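PDB 4A9V: PHOX from Pseudomonas fluorescens, which is an alkaline phosphatase of the PhoX family, a beta-propeller enzyme that hydrolyses phosphate monoesters with an iron-calcium cofactor. Local coordinates for residues Phe297-Val302 against Ile369-Ala374; Leu324-Phe329 against Leu373-Val378. All blocks are in the same frame, centred on the assembly; numbering follows the deposited sequence. Where two conformers were deposited one is given.

Both contacts set the short helix 371-377 against one antiparallel sheet of the propeller. Contact 1 uses strand 296-303 and contact 2 uses strand 322-329, its neighbour in that sheet. The two share L373 and A374, and their centres lie about 6 Å apart. Where they meet, F297 CD2 comes within 3.3 Å of A375 CB. Contact 1 is wholly buried. It brings aromatic rings to the first turn of the helix, on the side nearer the metal cofactor. Contact 2 lies farther from the metal sites. It pairs aliphatic packing with an arginine bond at the partly exposed margin.

Contact 1 of 2, residues Phe297-Val302 against Ile369-Ala374; sequences FIYKFV and IHARLA
F297 and Y299 reach from an extended segment to the first turn of a helix. Residues 298-302 form a strand. H370 separates helix 364-369 from helix 371-377 and is the N-cap of the second. The backbones stand well apart. The closest CA atoms are those of F297 and R372, at 7.8 Å, and those of Y299 and A371 are 9.7 Å apart. The gap is bridged by the two aromatic side chains, both pointing toward the helix.

Y299 makes the larger contribution. Its CG sits beside the backbone N (chi1 -62°), and the ring extends to the helix with the hydroxyl leading. OH lies 3.6 Å from R372 CA and 3.7 Å from A371 O. These are packing distances. Next to the hydroxyl-bearing carbon, CE2 meets A371 CB at 4.4 Å. The carbonyl oxygen of A371 stands at the ring edge, near its plane. F297 also comes edge first: its CE2 is 3.8 Å from R372 O, which lies near the ring plane. The hydroxyl of Y299 adjoins the same ring at its edge.

R372 touches Y299 OH through CG, at 4.1 Å. Its chain then runs out extended from CG to NE, and the charged end is held by other residues. D291 makes a salt bridge with NE and E293 with NH2, while R215 O accepts a bond from NH1. The R372 side chain is about 10 Å from the bound mu-oxo-diiron, too far to coordinate it.

Strand 296-303 lies between strands 284-290 and 322-329 in an antiparallel sheet of the beta-propeller. F270 stacks on Y299. Helix 211-216 packs against both segments, through R215 on F297 and A212 on H370.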
ATOM      1  N   PHE A 297       9.279   8.093  -7.971  1.00  6.64           N
ATOM      2  CA  PHE A 297       8.339   8.671  -8.919  1.00  6.24           C
ATOM      3  C   PHE A 297       6.900   8.160  -8.770  1.00  6.45           C
ATOM      4  O   PHE A 297       6.614   7.189  -8.053  1.00  6.75           O
ATOM      5  CB  PHE A 297       8.815   8.420 -10.348  1.00  6.66           C
ATOM      6  CG  PHE A 297      10.257   8.795 -10.585  1.00  6.98           C
ATOM      7  CD1 PHE A 297      10.728  10.044 -10.219  1.00  7.24           C
ATOM      8  CD2 PHE A 297      11.129   7.917 -11.221  1.00  7.57           C
ATOM      9  CE1 PHE A 297      12.026  10.423 -10.507  1.00  8.63           C
ATOM     10  CE2 PHE A 297      12.445   8.278 -11.469  1.00  8.47           C
ATOM     11  CZ  PHE A 297      12.895   9.528 -11.096  1.00  8.58           C
ATOM     12  N   ILE A 298       6.002   8.829  -9.492  1.00  6.44           N
ATOM     13  CA  ILE A 298       4.607   8.421  -9.660  1.00  6.27           C
ATOM     14  C   ILE A 298       4.393   7.973 -11.106  1.00  7.36           C
ATOM     15  O   ILE A 298       4.827   8.639 -12.046  1.00  7.05           O
ATOM     16  CB  ILE A 298       3.660   9.591  -9.321  1.00  6.61           C
ATOM     17  CG1 ILE A 298       3.797   9.964  -7.841  1.00  6.99           C
ATOM     18  CG2 ILE A 298       2.218   9.235  -9.662  1.00  8.50           C
ATOM     19  CD1 ILE A 298       3.169  11.290  -7.475  1.00  7.46           C
ATOM     20  N   TYR A 299       3.710   6.842 -11.258  1.00  6.88           N
ATOM     21  CA  TYR A 299       3.535   6.156 -12.537  1.00  7.14           C
ATOM     22  C   TYR A 299       2.048   5.997 -12.886  1.00  6.23           C
ATOM     23  O   TYR A 299       1.166   6.117 -12.032  1.00  6.62           O
ATOM     24  CB  TYR A 299       4.194   4.769 -12.507  1.00  6.47           C
ATOM     25  CG  TYR A 299       5.689   4.786 -12.283  1.00  6.71           C
ATOM     26  CD1 TYR A 299       6.222   4.941 -11.006  1.00  6.54           C
ATOM     27  CD2 TYR A 299       6.570   4.550 -13.331  1.00  6.77           C
ATOM     28  CE1 TYR A 299       7.591   4.919 -10.795  1.00  6.84           C
ATOM     29  CE2 TYR A 299       7.937   4.496 -13.121  1.00  7.88           C
ATOM     30  CZ  TYR A 299       8.442   4.689 -11.860  1.00  7.34           C
ATOM     31  OH  TYR A 299       9.806   4.628 -11.690  1.00  7.70           O
ATOM     32  N   LYS A 300       1.784   5.667 -14.146  1.00  6.49           N
ATOM     33  CA  LYS A 300       0.428   5.482 -14.662  1.00  6.98           C
ATOM     34  C   LYS A 300       0.489   4.456 -15.788  1.00  6.84           C
ATOM     35  O   LYS A 300       1.212   4.645 -16.759  1.00  8.04           O
ATOM     36  CB  LYS A 300      -0.103   6.813 -15.194  1.00  7.40           C
ATOM     37  CG  LYS A 300      -1.453   6.763 -15.879  1.00  7.53           C
ATOM     38  CD  LYS A 300      -1.664   8.069 -16.635  1.00  8.73           C
ATOM     39  CE  LYS A 300      -3.030   8.179 -17.288  1.00  9.40           C
ATOM     40  NZ  LYS A 300      -3.117   9.428 -18.095  1.00  9.13           N
ATOM     41  N   PHE A 301      -0.305   3.402 -15.674  1.00  6.36           N
ATOM     42  CA  PHE A 301      -0.435   2.420 -16.741  1.00  6.55           C
ATOM     43  C   PHE A 301      -1.788   2.597 -17.411  1.00  6.61           C
ATOM     44  O   PHE A 301      -2.803   2.774 -16.738  1.00  7.19           O
ATOM     45  CB  PHE A 301      -0.333   1.005 -16.170  1.00  7.13           C
ATOM     46  CG  PHE A 301      -0.554  -0.076 -17.194  1.00  7.05           C
ATOM     47  CD1 PHE A 301       0.460  -0.456 -18.059  1.00  8.30           C
ATOM     48  CD2 PHE A 301      -1.788  -0.693 -17.306  1.00  8.11           C
ATOM     49  CE1 PHE A 301       0.236  -1.418 -19.027  1.00  9.56           C
ATOM     50  CE2 PHE A 301      -1.997  -1.690 -18.239  1.00 10.58           C
ATOM     51  CZ  PHE A 301      -0.982  -2.055 -19.102  1.00  9.96           C
ATOM     52  N   VAL A 302      -1.797   2.544 -18.737  1.00  7.27           N
ATOM     53  CA  VAL A 302      -3.046   2.581 -19.498  1.00  7.32           C
ATOM     54  C   VAL A 302      -3.109   1.364 -20.413  1.00  7.27           C
ATOM     55  O   VAL A 302      -2.188   1.124 -21.189  1.00  8.10           O
ATOM     56  CB  VAL A 302      -3.160   3.858 -20.351  1.00  8.29           C
ATOM     57  CG1 VAL A 302      -4.494   3.884 -21.076  1.00 10.16           C
ATOM     58  CG2 VAL A 302      -2.970   5.099 -19.485  1.00  9.07           C
ATOM     59  N   ILE A 369      11.601  -4.001 -16.049  1.00  7.58           N
ATOM     60  CA  ILE A 369      12.341  -4.538 -14.912  1.00  7.68           C
ATOM     61  C   ILE A 369      13.110  -3.412 -14.213  1.00  7.79           C
ATOM     62  O   ILE A 369      13.240  -3.400 -12.989  1.00  8.10           O
ATOM     63  CB  ILE A 369      13.281  -5.673 -15.370  1.00  7.94           C
ATOM     64  CG1 ILE A 369      12.474  -6.846 -15.942  1.00  8.87           C
ATOM     65  CG2 ILE A 369      14.161  -6.146 -14.222  1.00  8.65           C
ATOM     66  CD1 ILE A 369      13.302  -7.823 -16.752  1.00  9.71           C
ATOM     67  N   HIS A 370      13.609  -2.470 -15.010  1.00  7.58           N
ATOM     68  CA  HIS A 370      14.377  -1.333 -14.516  1.00  8.09           C
ATOM     69  C   HIS A 370      13.640  -0.038 -14.741  1.00  7.63           C
ATOM     70  O   HIS A 370      14.232   0.988 -15.084  1.00  8.55           O
ATOM     71  CB  HIS A 370      15.745  -1.310 -15.185  1.00  8.86           C
ATOM     72  CG  HIS A 370      16.581  -2.507 -14.846  1.00  9.51           C
ATOM     73  ND1 HIS A 370      17.552  -2.975 -15.652  1.00 13.01           N
ATOM     74  CD2 HIS A 370      16.587  -3.314 -13.713  1.00 10.94           C
ATOM     75  CE1 HIS A 370      18.138  -4.039 -15.070  1.00 14.81           C
ATOM     76  NE2 HIS A 370      17.539  -4.250 -13.889  1.00 12.45           N
ATOM     77  N   ALA A 371      12.357  -0.031 -14.397  1.00  7.43           N
ATOM     78  CA  ALA A 371      11.511   1.131 -14.626  1.00  7.69           C
ATOM     79  C   ALA A 371      12.056   2.390 -13.949  1.00  7.46           C
ATOM     80  O   ALA A 371      11.931   3.479 -14.498  1.00  8.27           O
ATOM     81  CB  ALA A 371      10.098   0.845 -14.169  1.00  7.87           C
ATOM     82  N   ARG A 372      12.643   2.258 -12.759  1.00  7.08           N
ATOM     83  CA  ARG A 372      13.194   3.426 -12.079  1.00  7.40           C
ATOM     84  C   ARG A 372      14.240   4.106 -12.958  1.00  7.51           C
ATOM     85  O   ARG A 372      14.320   5.334 -13.008  1.00  8.28           O
ATOM     86  CB  ARG A 372      13.838   3.022 -10.752  1.00  7.54           C
ATOM     87  CG  ARG A 372      12.857   2.734  -9.630  1.00  7.96           C
ATOM     88  CD  ARG A 372      13.585   2.482  -8.321  1.00  7.93           C
ATOM     89  NE  ARG A 372      12.666   2.462  -7.201  1.00  7.13           N
ATOM     90  CZ  ARG A 372      13.035   2.388  -5.933  1.00  7.10           C
ATOM     91  NH1 ARG A 372      14.311   2.216  -5.602  1.00  7.96           N
ATOM     92  NH2 ARG A 372      12.122   2.526  -4.990  1.00  7.26           N
ATOM     93  N   LEU A 373      15.130   3.309 -13.539  1.00  7.88           N
ATOM     94  CA  LEU A 373      16.206   3.837 -14.365  0.50  8.24           C
ATOM     95  C   LEU A 373      15.651   4.480 -15.625  1.00  8.57           C
ATOM     96  O   LEU A 373      16.139   5.509 -16.066  1.00  9.73           O
ATOM     97  CB  LEU A 373      17.197   2.731 -14.731  0.50  9.31           C
ATOM     98  CG  LEU A 373      18.045   2.244 -13.561  0.50 12.22           C
ATOM     99  CD1 LEU A 373      18.962   1.123 -14.025  0.50 16.27           C
ATOM    100  CD2 LEU A 373      18.870   3.378 -12.975  0.50 16.82           C
ATOM    101  N   ALA A 374      14.646   3.855 -16.227  1.00  8.59           N
ATOM    102  CA  ALA A 374      14.044   4.405 -17.436  1.00  9.14           C
ATOM    103  C   ALA A 374      13.363   5.742 -17.130  1.00  8.73           C
ATOM    104  O   ALA A 374      13.463   6.699 -17.903  1.00  9.44           O
ATOM    105  CB  ALA A 374      13.051   3.414 -18.029  1.00  9.35           C
TER

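Contact 2 of 2, residues Leu324-Phe329 against Leu373-Val378; sequences LYVARF and LAASVV
V326 packs closely against A375 and V378, joining strand 322-329 to the C-terminal part of segment 373-378. The CA atoms of V326 and A375 are 6.3 Å apart. Both methyls of V326 meet A375 CB, CG2 at 3.8 Å and CG1 at 3.9 Å. CG2 lies opposite the backbone N and CG1 between N and the carbonyl carbon (chi1 69°), which turns the fork of the valine over the alanine methyl. CG1 also touches V378 CG2, at 3.7 Å. Y299 of the adjacent strand packs on A375 as well, so this side is buried.

The strand belongs to an antiparallel sheet of the propeller, and the helix comes from the long connection between strands 340-347 and 386-391 of that sheet.

The other side is polar and partly exposed at R328. Its chain bends at chi3 (-65°) and brings NH2 within 2.9 Å of V378 O. This hydrogen bond is not straight, with an angle of 138° at the hydrogen. The oxygen lies near the guanidinium plane, at its edge. G379 O accepts a second bond from NE, so R328 grips two successive carbonyls, of V378 and G379.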
ATOM      1  N   LEU A 324       3.110   2.182 -20.013  1.00  7.55           N
ATOM      2  CA  LEU A 324       3.494   2.717 -18.704  1.00  7.74           C
ATOM      3  C   LEU A 324       4.096   4.105 -18.869  1.00  8.07           C
ATOM      4  O   LEU A 324       4.942   4.321 -19.736  1.00  9.33           O
ATOM      5  CB  LEU A 324       4.498   1.773 -18.037  1.00  8.14           C
ATOM      6  CG  LEU A 324       4.924   2.132 -16.612  1.00  7.97           C
ATOM      7  CD1 LEU A 324       3.762   2.021 -15.638  1.00  8.08           C
ATOM      8  CD2 LEU A 324       6.080   1.248 -16.184  1.00  9.27           C
ATOM      9  N   TYR A 325       3.593   5.042 -18.068  1.00  7.62           N
ATOM     10  CA  TYR A 325       4.042   6.429 -18.044  1.00  7.42           C
ATOM     11  C   TYR A 325       4.585   6.766 -16.664  1.00  7.36           C
ATOM     12  O   TYR A 325       4.229   6.137 -15.671  1.00  7.42           O
ATOM     13  CB  TYR A 325       2.870   7.367 -18.333  1.00  7.49           C
ATOM     14  CG  TYR A 325       2.204   7.155 -19.672  1.00  8.76           C
ATOM     15  CD1 TYR A 325       1.163   6.242 -19.823  1.00  8.43           C
ATOM     16  CD2 TYR A 325       2.536   7.946 -20.759  1.00  9.42           C
ATOM     17  CE1 TYR A 325       0.515   6.091 -21.035  1.00 10.01           C
ATOM     18  CE2 TYR A 325       1.907   7.792 -21.977  1.00 10.42           C
ATOM     19  CZ  TYR A 325       0.909   6.851 -22.114  1.00 10.65           C
ATOM     20  OH  TYR A 325       0.290   6.676 -23.332  1.00 13.51           O
ATOM     21  N   VAL A 326       5.340   7.858 -16.601  1.00  7.68           N
ATOM     22  CA  VAL A 326       5.818   8.406 -15.341  1.00  7.31           C
ATOM     23  C   VAL A 326       5.592   9.922 -15.344  1.00  6.99           C
ATOM     24  O   VAL A 326       5.555  10.545 -16.405  1.00  7.39           O
ATOM     25  CB  VAL A 326       7.301   8.044 -15.114  1.00  7.27           C
ATOM     26  CG1 VAL A 326       8.211   8.780 -16.091  1.00  7.77           C
ATOM     27  CG2 VAL A 326       7.704   8.303 -13.668  1.00  7.38           C
ATOM     28  N   ALA A 327       5.376  10.500 -14.164  1.00  6.86           N
ATOM     29  CA  ALA A 327       4.977  11.897 -14.049  1.00  6.84           C
ATOM     30  C   ALA A 327       6.155  12.860 -13.982  1.00  7.27           C
ATOM     31  O   ALA A 327       7.139  12.620 -13.268  1.00  7.12           O
ATOM     32  CB  ALA A 327       4.090  12.094 -12.829  1.00  6.72           C
ATOM     33  N   ARG A 328       5.949  14.026 -14.593  1.00  7.19           N
ATOM     34  CA  ARG A 328       6.736  15.221 -14.316  1.00  7.85           C
ATOM     35  C   ARG A 328       5.779  16.323 -13.870  1.00  8.30           C
ATOM     36  O   ARG A 328       4.666  16.425 -14.376  1.00 10.96           O
ATOM     37  CB  ARG A 328       7.519  15.657 -15.564  1.00  8.95           C
ATOM     38  CG  ARG A 328       8.538  16.755 -15.294  1.00  9.61           C
ATOM     39  CD  ARG A 328       9.177  17.288 -16.565  1.00 11.30           C
ATOM     40  NE  ARG A 328       9.985  16.283 -17.239  1.00 10.30           N
ATOM     41  CZ  ARG A 328      10.474  16.431 -18.465  1.00 11.94           C
ATOM     42  NH1 ARG A 328      10.164  17.509 -19.168  1.00 13.95           N
ATOM     43  NH2 ARG A 328      11.202  15.474 -19.018  1.00 13.38           N
ATOM     44  N   PHE A 329       6.165  17.067 -12.840  1.00  7.81           N
ATOM     45  CA  PHE A 329       5.364  18.167 -12.314  1.00  8.05           C
ATOM     46  C   PHE A 329       6.159  19.447 -12.484  1.00  8.23           C
ATOM     47  O   PHE A 329       7.352  19.476 -12.152  1.00 10.07           O
ATOM     48  CB  PHE A 329       5.094  17.968 -10.823  1.00  8.18           C
ATOM     49  CG  PHE A 329       4.306  16.727 -10.501  1.00  8.28           C
ATOM     50  CD1 PHE A 329       4.955  15.517 -10.306  1.00  7.62           C
ATOM     51  CD2 PHE A 329       2.925  16.760 -10.383  1.00  8.42           C
ATOM     52  CE1 PHE A 329       4.246  14.357 -10.054  1.00  7.95           C
ATOM     53  CE2 PHE A 329       2.215  15.597 -10.125  1.00  9.33           C
ATOM     54  CZ  PHE A 329       2.873  14.386 -10.011  1.00  8.60           C
ATOM     55  N   LEU A 373      15.130   3.309 -13.539  1.00  7.88           N
ATOM     56  CA  LEU A 373      16.206   3.837 -14.365  0.50  8.24           C
ATOM     57  C   LEU A 373      15.651   4.480 -15.625  1.00  8.57           C
ATOM     58  O   LEU A 373      16.139   5.509 -16.066  1.00  9.73           O
ATOM     59  CB  LEU A 373      17.197   2.731 -14.731  0.50  9.31           C
ATOM     60  CG  LEU A 373      18.045   2.244 -13.561  0.50 12.22           C
ATOM     61  CD1 LEU A 373      18.962   1.123 -14.025  0.50 16.27           C
ATOM     62  CD2 LEU A 373      18.870   3.378 -12.975  0.50 16.82           C
ATOM     63  N   ALA A 374      14.646   3.855 -16.227  1.00  8.59           N
ATOM     64  CA  ALA A 374      14.044   4.405 -17.436  1.00  9.14           C
ATOM     65  C   ALA A 374      13.363   5.742 -17.130  1.00  8.73           C
ATOM     66  O   ALA A 374      13.463   6.699 -17.903  1.00  9.44           O
ATOM     67  CB  ALA A 374      13.051   3.414 -18.029  1.00  9.35           C
ATOM     68  N   ALA A 375      12.687   5.820 -15.987  1.00  8.29           N
ATOM     69  CA  ALA A 375      12.005   7.041 -15.593  1.00  8.02           C
ATOM     70  C   ALA A 375      12.999   8.184 -15.328  1.00  8.22           C
ATOM     71  O   ALA A 375      12.715   9.344 -15.619  1.00  8.51           O
ATOM     72  CB  ALA A 375      11.142   6.778 -14.369  1.00  7.99           C
ATOM     73  N   SER A 376      14.177   7.864 -14.805  1.00  8.38           N
ATOM     74  CA  SER A 376      15.212   8.879 -14.665  1.00  9.20           C
ATOM     75  C   SER A 376      15.677   9.391 -16.027  1.00 10.03           C
ATOM     76  O   SER A 376      15.880  10.587 -16.207  1.00 10.55           O
ATOM     77  CB  SER A 376      16.401   8.344 -13.871  1.00 10.04           C
ATOM     78  OG  SER A 376      16.065   8.143 -12.508  1.00 10.24           O
ATOM     79  N   VAL A 377      15.835   8.490 -16.991  1.00  9.69           N
ATOM     80  CA  VAL A 377      16.266   8.898 -18.331  1.00 10.82           C
ATOM     81  C   VAL A 377      15.310   9.938 -18.919  1.00 10.89           C
ATOM     82  O   VAL A 377      15.743  10.904 -19.546  1.00 11.94           O
ATOM     83  CB  VAL A 377      16.389   7.687 -19.282  1.00 11.95           C
ATOM     84  CG1 VAL A 377      16.539   8.140 -20.729  1.00 14.73           C
ATOM     85  CG2 VAL A 377      17.574   6.831 -18.881  1.00 13.67           C
ATOM     86  N   VAL A 378      14.010   9.759 -18.711  1.00  9.50           N
ATOM     87  CA  VAL A 378      13.033  10.649 -19.336  1.00 10.45           C
ATOM     88  C   VAL A 378      12.706  11.877 -18.488  1.00 10.09           C
ATOM     89  O   VAL A 378      11.916  12.715 -18.898  1.00 11.64           O
ATOM     90  CB  VAL A 378      11.719   9.926 -19.710  1.00 10.30           C
ATOM     91  CG1 VAL A 378      12.010   8.669 -20.508  1.00 11.80           C
ATOM     92  CG2 VAL A 378      10.881   9.619 -18.476  1.00 10.65           C
TER